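Local coordinates for putative hemin storage protein (PDB 6AU1) that probably cleaves deacetylated poly-beta-1,6-N-acetylglucosamine, a biofilm polysaccharide, through the glycoside hydrolase domain of PgaB (BpsB) that this chain represents, at residues 178-188 / 197-208; 232-240 / 247-255. All coordinates share one frame; numbering follows the deposited sequence.

Contact 1 joins the end of helix 173-181 and the loop after it to helix 195-223; contact 2 follows in the chain at the next strand, 230-235, with centres about 17 Å apart. Contact 1, about 24 Å from the centre of the chain, is partly buried and held by rings and aliphatic branches, without a hydrogen bond across it. Contact 2 is largely buried, about 11 Å from that centre, and joins strand 230-235 and the start of helix 238-241 to the end of helix 246-249, the turn after it and the start of helix 253-259 through hydrogen bonds, waters and apolar contacts. Helix 195-223 links them: Ile-206 CG1 lies 3.5 Å from Gly-250 C.

Contact 1 of 2, residues 178-188 / 197-208; sequences TYQGWGLPPDI and LAQQWSKGKIRY
Where helix 173-181 ends, the chain comes nearest to helix 195-223 at Leu-184 and Leu-197, whose CA atoms are 7.1 Å apart, and at Tyr-179 and Trp-201. Tyr-179 and Trp-201 form a T-shaped pair: the indole edge points into the phenol face with the planes at 83°, and Trp-201 NE1 sits over the ring centre, 3.3 Å from Tyr-179 CZ. Trp-201 reaches there because its CG is anti to the backbone N (chi1 -174°), which swings the indole across the interface. Leu-184 CD1 meets it 3.7 Å from Trp-201 CD1, and Ile-188 CD1 packs 3.8 Å from Trp-201 CZ2. Trp-182 lies against the helix backbone where Gly-204 has no side chain, Trp-182 CH2 being 3.5 Å from Gly-204 C; Gly-204 CA makes an off-centre CH-pi contact with its six-membered ring. At the edge of that indole, Tyr-208 CD1 is 3.9 Å from Trp-182 CZ2. The other branch of Leu-184, CD2, meets Leu-197 CD2 at 3.9 Å. Phenol hydroxyls bond outside the interface, Tyr-179 to Asp-170 O and Tyr-208 to Pro-132 O. Gly-183, with positive phi, closes the first helix in a Schellman motif, turning Leu-184 back onto the second: a helix end and following loop packed, largely by aromatic rings, on a long helix at the periphery of a TIM-barrel-type domain.

Contact 2 of 2, residues 232-240 / 247-255; sequences ARNLYAQPV and AWYGQSLPE. With EDO (1,2-ethanediol), chain G.
Tyr-249 lies between Pro-239, Tyr-236 and Gln-238, each meeting a different part of its ring. Pro-239 covers one face: its CD stands 3.8 Å from the Tyr-249 ring centroid and only 4° off the normal, a CH-pi contact over the centre. Tyr-236 crosses the phenol at about a right angle as a side chain, but the two rings are oblique, with planes at 55°; the closest approach is Tyr-236 CB to Tyr-249 CE2, 3.5 Å. At the hydroxyl end, Tyr-249 OH donates to Gln-238 OE1 over 2.6 Å, the phenol oxygen lying tilted from the amide's carbonyl plane. Gln-238 reaches it with an extended chain. Water 2 receives a bond from Gln-238 N and gives one to Tyr-249 OH, a second link between the same residues.

Gln-251 makes the other polar join. Its extended chain carries OE1 to Tyr-236 N at 3.0 Å, an almost straight bond (N-H...O 175°) in the carbonyl plane, while its NE2 is engaged by Ala-163 O, which also takes Arg-233 NH2. Leu-235 runs past Gln-251 in the opposite direction, then touches Leu-253 with CD2 3.7 Å from Leu-253 CD1; Val-240 CG1 meets the other methyl, Leu-253 CD2.

One water links the Arg-233 side chain (NH1) to Gly-250 O; another joins two backbone atoms, Leu-253 N and Pro-239 O. Tyr-236 OH donates to a bound 1,2-ethanediol, probably from the crystallisation liquor, which is also hydrogen-bonded to Asp-161 OD1.

The contact sits at the C-terminal end of barrel strand 230-235, the end where TIM-barrel enzymes carry their active sites. Both ends of the Gln-251 amide are used, which fixes its rotation; several polar groups are paired directly or through water, whereas Gln-251 O and Ser-252 N are buried with no partner in the model.

Contact 1 of 2, residues 178-188 / 197-208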
loop_
_atom_site.group_PDB
_atom_site.type_symbol
_atom_site.label_atom_id
_atom_site.label_comp_id
_atom_site.label_asym_id
_atom_site.label_seq_id
_atom_site.Cartn_x
_atom_site.Cartn_y
_atom_site.Cartn_z
ATOM N N THR A 178 -12.235 -22.625 -3.033
ATOM C CA THR A 178 -11.889 -21.821 -4.201
ATOM C C THR A 178 -10.768 -22.481 -5.016
ATOM O O THR A 178 -10.823 -22.497 -6.246
ATOM C CB THR A 178 -11.471 -20.392 -3.799
ATOM O OG1 THR A 178 -12.546 -19.766 -3.081
ATOM C CG2 THR A 178 -11.141 -19.564 -5.028
ATOM N N TYR A 179 -9.759 -23.025 -4.333
ATOM C CA TYR A 179 -8.661 -23.706 -5.021
ATOM C C TYR A 179 -9.180 -24.915 -5.786
ATOM O O TYR A 179 -8.687 -25.227 -6.867
ATOM C CB TYR A 179 -7.567 -24.152 -4.040
ATOM C CG TYR A 179 -7.079 -23.066 -3.110
ATOM C CD1 TYR A 179 -7.061 -21.730 -3.505
ATOM C CD2 TYR A 179 -6.647 -23.377 -1.827
ATOM C CE1 TYR A 179 -6.619 -20.727 -2.633
ATOM C CE2 TYR A 179 -6.207 -22.390 -0.954
ATOM C CZ TYR A 179 -6.191 -21.076 -1.358
ATOM O OH TYR A 179 -5.751 -20.118 -0.468
ATOM N N GLN A 180 -10.177 -25.588 -5.220
ATOM C CA GLN A 180 -10.777 -26.754 -5.867
ATOM C C GLN A 180 -11.403 -26.306 -7.182
ATOM O O GLN A 180 -11.301 -26.991 -8.209
ATOM C CB GLN A 180 -11.806 -27.401 -4.939
ATOM C CG GLN A 180 -12.381 -28.720 -5.421
ATOM C CD GLN A 180 -13.177 -29.419 -4.331
ATOM O OE1 GLN A 180 -13.825 -28.772 -3.508
ATOM N NE2 GLN A 180 -13.116 -30.742 -4.311
ATOM N N GLY A 181 -12.024 -25.131 -7.144
ATOM C CA GLY A 181 -12.562 -24.499 -8.332
ATOM C C GLY A 181 -11.524 -24.210 -9.401
ATOM O O GLY A 181 -11.862 -24.146 -10.583
ATOM N N TRP A 182 -10.265 -24.042 -9.003
ATOM C CA TRP A 182 -9.193 -23.786 -9.962
ATOM C C TRP A 182 -8.625 -25.081 -10.530
ATOM O O TRP A 182 -7.713 -25.047 -11.351
ATOM C CB TRP A 182 -8.037 -23.001 -9.328
ATOM C CG TRP A 182 -8.380 -21.670 -8.714
ATOM C CD1 TRP A 182 -9.518 -20.938 -8.894
ATOM C CD2 TRP A 182 -7.555 -20.918 -7.818
ATOM N NE1 TRP A 182 -9.453 -19.769 -8.158
ATOM C CE2 TRP A 182 -8.257 -19.736 -7.486
ATOM C CE3 TRP A 182 -6.287 -21.128 -7.265
ATOM C CZ2 TRP A 182 -7.734 -18.769 -6.630
ATOM C CZ3 TRP A 182 -5.770 -20.174 -6.406
ATOM C CH2 TRP A 182 -6.492 -19.004 -6.093
ATOM N N GLY A 183 -9.138 -26.217 -10.069
ATOM C CA GLY A 183 -8.635 -27.507 -10.500
ATOM C C GLY A 183 -7.519 -28.058 -9.628
ATOM O O GLY A 183 -6.822 -28.993 -10.022
ATOM N N LEU A 184 -7.349 -27.480 -8.444
ATOM C CA LEU A 184 -6.361 -27.947 -7.478
ATOM C C LEU A 184 -7.028 -28.794 -6.393
ATOM O O LEU A 184 -8.216 -28.637 -6.119
ATOM C CB LEU A 184 -5.632 -26.756 -6.842
ATOM C CG LEU A 184 -4.798 -25.863 -7.766
ATOM C CD1 LEU A 184 -4.312 -24.599 -7.031
ATOM C CD2 LEU A 184 -3.615 -26.647 -8.346
ATOM N N PRO A 185 -6.267 -29.700 -5.767
ATOM C CA PRO A 185 -6.855 -30.395 -4.618
ATOM C C PRO A 185 -7.033 -29.426 -3.456
ATOM O O PRO A 185 -6.163 -28.578 -3.256
ATOM C CB PRO A 185 -5.821 -31.474 -4.288
ATOM C CG PRO A 185 -4.532 -30.925 -4.794
ATOM C CD PRO A 185 -4.876 -30.113 -6.021
ATOM N N PRO A 186 -8.145 -29.540 -2.704
ATOM C CA PRO A 186 -8.412 -28.655 -1.560
ATOM C C PRO A 186 -7.556 -29.048 -0.355
ATOM O O PRO A 186 -8.061 -29.358 0.727
ATOM C CB PRO A 186 -9.901 -28.880 -1.289
ATOM C CG PRO A 186 -10.114 -30.313 -1.697
ATOM C CD PRO A 186 -9.195 -30.561 -2.873
ATOM N N ASP A 187 -6.245 -29.020 -0.560
ATOM C CA ASP A 187 -5.295 -29.640 0.347
ATOM C C ASP A 187 -3.955 -28.969 0.123
ATOM O O ASP A 187 -3.263 -29.270 -0.846
ATOM C CB ASP A 187 -5.229 -31.148 0.072
ATOM C CG ASP A 187 -4.254 -31.894 0.977
ATOM O OD1 ASP A 187 -3.380 -31.275 1.610
ATOM O OD2 ASP A 187 -4.361 -33.139 1.033
ATOM N N ILE A 188 -3.595 -28.043 1.001
ATOM C CA ILE A 188 -2.379 -27.271 0.788
ATOM C C ILE A 188 -1.122 -28.146 0.872
ATOM O O ILE A 188 -0.163 -27.928 0.132
ATOM C CB ILE A 188 -2.323 -26.096 1.772
ATOM C CG1 ILE A 188 -3.352 -25.051 1.318
ATOM C CG2 ILE A 188 -0.926 -25.469 1.811
ATOM C CD1 ILE A 188 -3.527 -23.894 2.258
ATOM N N LEU A 197 1.838 -28.006 -9.313
ATOM C CA LEU A 197 0.674 -27.494 -8.582
ATOM C C LEU A 197 1.033 -26.270 -7.741
ATOM O O LEU A 197 0.254 -25.311 -7.661
ATOM C CB LEU A 197 0.080 -28.569 -7.676
ATOM C CG LEU A 197 -0.420 -29.856 -8.339
ATOM C CD1 LEU A 197 -1.144 -30.725 -7.328
ATOM C CD2 LEU A 197 -1.317 -29.538 -9.528
ATOM N N ALA A 198 2.208 -26.299 -7.112
ATOM C CA ALA A 198 2.610 -25.209 -6.222
ATOM C C ALA A 198 2.752 -23.905 -6.997
ATOM O O ALA A 198 2.347 -22.834 -6.522
ATOM C CB ALA A 198 3.915 -25.545 -5.511
ATOM N N GLN A 199 3.332 -24.004 -8.189
ATOM C CA GLN A 199 3.478 -22.856 -9.084
ATOM C C GLN A 199 2.121 -22.309 -9.525
ATOM O O GLN A 199 1.900 -21.096 -9.532
ATOM C CB GLN A 199 4.318 -23.248 -10.310
ATOM C CG GLN A 199 4.131 -22.353 -11.525
ATOM C CD GLN A 199 4.765 -20.989 -11.352
ATOM O OE1 GLN A 199 5.573 -20.777 -10.448
ATOM N NE2 GLN A 199 4.399 -20.050 -12.223
ATOM N N GLN A 200 1.211 -23.204 -9.893
ATOM C CA GLN A 200 -0.121 -22.797 -10.338
ATOM C C GLN A 200 -0.883 -22.126 -9.213
ATOM O O GLN A 200 -1.605 -21.141 -9.421
ATOM C CB GLN A 200 -0.905 -24.007 -10.852
ATOM C CG GLN A 200 -0.372 -24.557 -12.161
ATOM C CD GLN A 200 -1.003 -25.885 -12.518
ATOM O OE1 GLN A 200 -1.780 -26.441 -11.739
ATOM N NE2 GLN A 200 -0.679 -26.398 -13.697
ATOM N N TRP A 201 -0.715 -22.668 -8.013
ATOM C CA TRP A 201 -1.372 -22.137 -6.827
ATOM C C TRP A 201 -0.860 -20.737 -6.493
ATOM O O TRP A 201 -1.657 -19.823 -6.216
ATOM C CB TRP A 201 -1.159 -23.092 -5.650
ATOM C CG TRP A 201 -1.911 -22.724 -4.392
ATOM C CD1 TRP A 201 -3.240 -22.436 -4.282
ATOM C CD2 TRP A 201 -1.373 -22.660 -3.065
ATOM N NE1 TRP A 201 -3.557 -22.170 -2.967
ATOM C CE2 TRP A 201 -2.429 -22.306 -2.201
ATOM C CE3 TRP A 201 -0.099 -22.875 -2.524
ATOM C CZ2 TRP A 201 -2.251 -22.150 -0.824
ATOM C CZ3 TRP A 201 0.082 -22.709 -1.153
ATOM C CH2 TRP A 201 -0.990 -22.358 -0.320
ATOM N N SER A 202 0.462 -20.564 -6.525
ATOM C CA SER A 202 1.065 -19.252 -6.298
ATOM C C SER A 202 0.514 -18.211 -7.274
ATOM O O SER A 202 0.064 -17.143 -6.856
ATOM C CB SER A 202 2.589 -19.321 -6.417
ATOM O OG SER A 202 3.163 -18.023 -6.338
ATOM N N LYS A 203 0.530 -18.531 -8.566
ATOM C CA LYS A 203 0.040 -17.601 -9.586
ATOM C C LYS A 203 -1.453 -17.333 -9.423
ATOM O O LYS A 203 -1.914 -16.207 -9.623
ATOM C CB LYS A 203 0.332 -18.136 -10.986
ATOM C CG LYS A 203 1.794 -18.005 -11.381
ATOM C CD LYS A 203 2.206 -16.534 -11.413
ATOM C CE LYS A 203 3.627 -16.354 -11.923
ATOM N NZ LYS A 203 3.989 -14.910 -12.050
ATOM N N GLY A 204 -2.201 -18.367 -9.045
ATOM C CA GLY A 204 -3.628 -18.234 -8.819
ATOM C C GLY A 204 -3.951 -17.262 -7.694
ATOM O O GLY A 204 -4.867 -16.434 -7.811
ATOM N N LYS A 205 -3.209 -17.353 -6.596
ATOM C CA LYS A 205 -3.453 -16.451 -5.467
ATOM C C LYS A 205 -3.101 -15.018 -5.841
ATOM O O LYS A 205 -3.800 -14.076 -5.447
ATOM C CB LYS A 205 -2.662 -16.891 -4.236
ATOM C CG LYS A 205 -3.253 -18.135 -3.578
ATOM C CD LYS A 205 -2.491 -18.499 -2.311
ATOM C CE LYS A 205 -1.136 -19.117 -2.661
ATOM N NZ LYS A 205 -0.315 -19.231 -1.421
ATOM N N ILE A 206 -2.012 -14.850 -6.586
ATOM C CA ILE A 206 -1.613 -13.517 -7.046
ATOM C C ILE A 206 -2.736 -12.891 -7.859
ATOM O O ILE A 206 -3.119 -11.738 -7.615
ATOM C CB ILE A 206 -0.315 -13.569 -7.873
ATOM C CG1 ILE A 206 0.874 -13.860 -6.943
ATOM C CG2 ILE A 206 -0.102 -12.265 -8.688
ATOM C CD1 ILE A 206 2.142 -14.401 -7.670
ATOM N N ARG A 207 -3.294 -13.659 -8.788
ATOM C CA ARG A 207 -4.364 -13.147 -9.639
ATOM C C ARG A 207 -5.652 -12.929 -8.848
ATOM O O ARG A 207 -6.402 -11.985 -9.129
ATOM C CB ARG A 207 -4.603 -14.090 -10.817
ATOM C CG ARG A 207 -3.480 -14.024 -11.831
ATOM C CD ARG A 207 -3.801 -14.801 -13.097
ATOM N NE ARG A 207 -2.651 -14.867 -13.995
ATOM C CZ ARG A 207 -1.885 -15.943 -14.151
ATOM N NH1 ARG A 207 -2.155 -17.051 -13.474
ATOM N NH2 ARG A 207 -0.858 -15.913 -14.989
ATOM N N TYR A 208 -5.911 -13.786 -7.861
ATOM C CA TYR A 208 -7.115 -13.629 -7.048
ATOM C C TYR A 208 -7.100 -12.296 -6.288
ATOM O O TYR A 208 -8.106 -11.568 -6.276
ATOM C CB TYR A 208 -7.274 -14.792 -6.063
ATOM C CG TYR A 208 -8.617 -14.797 -5.368
ATOM C CD1 TYR A 208 -9.710 -15.441 -5.932
ATOM C CD2 TYR A 208 -8.795 -14.138 -4.150
ATOM C CE1 TYR A 208 -10.935 -15.448 -5.305
ATOM C CE2 TYR A 208 -10.017 -14.134 -3.519
ATOM C CZ TYR A 208 -11.086 -14.788 -4.098
ATOM O OH TYR A 208 -12.317 -14.795 -3.473
#

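Contact 2 of 2, residues 232-240 / 247-255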
loop_
_atom_site.group_PDB
_atom_site.type_symbol
_atom_site.label_atom_id
_atom_site.label_comp_id
_atom_site.label_asym_id
_atom_site.label_seq_id
_atom_site.Cartn_x
_atom_site.Cartn_y
_atom_site.Cartn_z
ATOM N N ALA A 232 -3.010 2.404 -7.808
ATOM C CA ALA A 232 -1.651 1.940 -7.564
ATOM C C ALA A 232 -1.694 0.872 -6.487
ATOM O O ALA A 232 -2.659 0.807 -5.716
ATOM C CB ALA A 232 -0.745 3.095 -7.138
ATOM N N ARG A 233 -0.670 0.034 -6.427
ATOM C CA ARG A 233 -0.582 -0.932 -5.329
ATOM C C ARG A 233 0.861 -1.042 -4.853
ATOM O O ARG A 233 1.780 -1.039 -5.665
ATOM C CB ARG A 233 -1.117 -2.303 -5.763
ATOM C CG ARG A 233 -1.073 -3.372 -4.632
ATOM C CD ARG A 233 -1.883 -4.619 -4.998
ATOM N NE ARG A 233 -1.573 -5.739 -4.106
ATOM C CZ ARG A 233 -1.837 -7.011 -4.392
ATOM N NH1 ARG A 233 -2.453 -7.328 -5.533
ATOM N NH2 ARG A 233 -1.467 -7.968 -3.544
ATOM N N ASN A 234 1.055 -1.121 -3.537
ATOM C CA ASN A 234 2.382 -1.360 -2.971
ATOM C C ASN A 234 2.896 -2.753 -3.309
ATOM O O ASN A 234 2.184 -3.755 -3.134
ATOM C CB ASN A 234 2.376 -1.216 -1.442
ATOM C CG ASN A 234 2.299 0.219 -0.977
ATOM O OD1 ASN A 234 1.521 0.532 -0.088
ATOM N ND2 ASN A 234 3.138 1.090 -1.542
ATOM N N LEU A 235 4.143 -2.805 -3.763
ATOM C CA LEU A 235 4.816 -4.057 -4.098
ATOM C C LEU A 235 6.104 -4.154 -3.290
ATOM O O LEU A 235 6.903 -3.207 -3.264
ATOM C CB LEU A 235 5.128 -4.111 -5.604
ATOM C CG LEU A 235 5.974 -5.277 -6.128
ATOM C CD1 LEU A 235 5.281 -6.621 -5.869
ATOM C CD2 LEU A 235 6.235 -5.089 -7.611
ATOM N N TYR A 236 6.297 -5.289 -2.631
ATOM C CA TYR A 236 7.544 -5.551 -1.917
ATOM C C TYR A 236 8.706 -5.804 -2.885
ATOM O O TYR A 236 8.507 -6.299 -3.990
ATOM C CB TYR A 236 7.376 -6.755 -0.998
ATOM C CG TYR A 236 6.708 -6.440 0.317
ATOM C CD1 TYR A 236 7.439 -5.898 1.373
ATOM C CD2 TYR A 236 5.353 -6.687 0.513
ATOM C CE1 TYR A 236 6.833 -5.608 2.589
ATOM C CE2 TYR A 236 4.741 -6.403 1.732
ATOM C CZ TYR A 236 5.487 -5.864 2.757
ATOM O OH TYR A 236 4.889 -5.581 3.968
ATOM N N ALA A 237 9.924 -5.496 -2.446
ATOM C CA ALA A 237 11.097 -5.640 -3.305
ATOM C C ALA A 237 11.518 -7.093 -3.522
ATOM O O ALA A 237 12.072 -7.414 -4.570
ATOM C CB ALA A 237 12.262 -4.854 -2.735
ATOM N N GLN A 238 11.299 -7.971 -2.544
ATOM C CA GLN A 238 11.826 -9.334 -2.701
ATOM C C GLN A 238 11.240 -10.065 -3.938
ATOM O O GLN A 238 11.996 -10.689 -4.688
ATOM C CB GLN A 238 11.606 -10.155 -1.412
ATOM C CG GLN A 238 12.419 -11.429 -1.341
ATOM C CD GLN A 238 12.317 -12.147 0.007
ATOM O OE1 GLN A 238 11.866 -11.578 1.006
ATOM N NE2 GLN A 238 12.745 -13.409 0.034
ATOM N N PRO A 239 9.914 -9.974 -4.179
ATOM C CA PRO A 239 9.402 -10.601 -5.411
ATOM C C PRO A 239 9.983 -10.036 -6.717
ATOM O O PRO A 239 9.909 -10.697 -7.748
ATOM C CB PRO A 239 7.892 -10.325 -5.345
ATOM C CG PRO A 239 7.597 -10.158 -3.900
ATOM C CD PRO A 239 8.813 -9.503 -3.304
ATOM N N VAL A 240 10.543 -8.830 -6.676
ATOM C CA VAL A 240 11.195 -8.250 -7.846
ATOM C C VAL A 240 12.640 -8.746 -7.963
ATOM O O VAL A 240 13.076 -9.192 -9.028
ATOM C CB VAL A 240 11.169 -6.717 -7.772
ATOM C CG1 VAL A 240 11.847 -6.098 -9.009
ATOM C CG2 VAL A 240 9.732 -6.228 -7.612
ATOM N N ALA A 247 5.938 -16.919 -4.471
ATOM C CA ALA A 247 5.209 -17.993 -3.806
ATOM C C ALA A 247 4.892 -17.715 -2.334
ATOM O O ALA A 247 3.930 -18.275 -1.811
ATOM C CB ALA A 247 5.983 -19.303 -3.924
ATOM N N TRP A 248 5.672 -16.877 -1.650
ATOM C CA TRP A 248 5.320 -16.607 -0.252
ATOM C C TRP A 248 5.034 -15.134 0.018
ATOM O O TRP A 248 4.957 -14.712 1.174
ATOM C CB TRP A 248 6.393 -17.147 0.717
ATOM C CG TRP A 248 7.800 -16.694 0.504
ATOM C CD1 TRP A 248 8.394 -15.580 1.034
ATOM C CD2 TRP A 248 8.810 -17.358 -0.273
ATOM N NE1 TRP A 248 9.707 -15.508 0.625
ATOM C CE2 TRP A 248 9.986 -16.587 -0.176
ATOM C CE3 TRP A 248 8.828 -18.524 -1.046
ATOM C CZ2 TRP A 248 11.172 -16.947 -0.821
ATOM C CZ3 TRP A 248 10.004 -18.875 -1.690
ATOM C CH2 TRP A 248 11.158 -18.085 -1.575
ATOM N N TYR A 249 4.840 -14.369 -1.054
ATOM C CA TYR A 249 4.341 -12.997 -0.947
ATOM C C TYR A 249 2.936 -12.815 -1.520
ATOM O O TYR A 249 2.184 -11.969 -1.044
ATOM C CB TYR A 249 5.289 -12.023 -1.656
ATOM C CG TYR A 249 6.451 -11.543 -0.815
ATOM C CD1 TYR A 249 7.600 -12.314 -0.679
ATOM C CD2 TYR A 249 6.408 -10.300 -0.176
ATOM C CE1 TYR A 249 8.674 -11.874 0.078
ATOM C CE2 TYR A 249 7.483 -9.845 0.577
ATOM C CZ TYR A 249 8.611 -10.631 0.696
ATOM O OH TYR A 249 9.684 -10.200 1.449
ATOM N N GLY A 250 2.591 -13.556 -2.567
ATOM C CA GLY A 250 1.297 -13.345 -3.200
ATOM C C GLY A 250 1.273 -12.044 -3.992
ATOM O O GLY A 250 0.210 -11.453 -4.215
ATOM N N GLN A 251 2.455 -11.607 -4.419
ATOM C CA GLN A 251 2.617 -10.407 -5.245
ATOM C C GLN A 251 3.598 -10.708 -6.368
ATOM O O GLN A 251 4.431 -11.592 -6.227
ATOM C CB GLN A 251 3.133 -9.229 -4.421
ATOM C CG GLN A 251 2.317 -8.892 -3.179
ATOM C CD GLN A 251 2.854 -7.665 -2.477
ATOM O OE1 GLN A 251 3.999 -7.281 -2.674
ATOM N NE2 GLN A 251 2.023 -7.040 -1.650
ATOM N N SER A 252 3.521 -9.951 -7.461
ATOM C CA SER A 252 4.310 -10.229 -8.666
ATOM C C SER A 252 4.474 -8.957 -9.481
ATOM O O SER A 252 3.501 -8.255 -9.697
ATOM C CB SER A 252 3.627 -11.302 -9.522
ATOM O OG SER A 252 4.097 -11.279 -10.847
ATOM N N LEU A 253 5.686 -8.661 -9.946
ATOM C CA LEU A 253 5.881 -7.438 -10.723
ATOM C C LEU A 253 5.184 -7.501 -12.089
ATOM O O LEU A 253 4.462 -6.568 -12.438
ATOM C CB LEU A 253 7.372 -7.124 -10.892
ATOM C CG LEU A 253 7.684 -5.909 -11.767
ATOM C CD1 LEU A 253 6.976 -4.651 -11.242
ATOM C CD2 LEU A 253 9.184 -5.693 -11.841
ATOM N N PRO A 254 5.370 -8.593 -12.863
ATOM C CA PRO A 254 4.691 -8.627 -14.170
ATOM C C PRO A 254 3.171 -8.516 -14.080
ATOM O O PRO A 254 2.557 -7.809 -14.886
ATOM C CB PRO A 254 5.080 -10.001 -14.733
ATOM C CG PRO A 254 6.322 -10.359 -14.043
ATOM C CD PRO A 254 6.256 -9.762 -12.684
ATOM N N GLU A 255 2.577 -9.219 -13.119
ATOM C CA GLU A 255 1.129 -9.212 -12.967
ATOM C C GLU A 255 0.641 -7.847 -12.477
ATOM O O GLU A 255 -0.422 -7.387 -12.889
ATOM C CB GLU A 255 0.678 -10.311 -12.004
ATOM C CG GLU A 255 0.934 -11.727 -12.527
ATOM C CD GLU A 255 0.177 -12.019 -13.810
ATOM O OE1 GLU A 255 -0.994 -11.599 -13.921
ATOM O OE2 GLU A 255 0.754 -12.662 -14.713
HETATM C C1 EDO G . 2.419 -5.355 6.325
HETATM O O1 EDO G . 1.274 -4.630 5.839
HETATM C C2 EDO G . 2.398 -6.782 5.784
HETATM O O2 EDO G . 2.667 -6.768 4.376
HETATM O O HOH W 1 -1.557 -10.083 -5.848
HETATM O O HOH W 2 10.537 -7.549 0.227
HETATM O O HOH W 3 7.824 -10.669 -9.614
#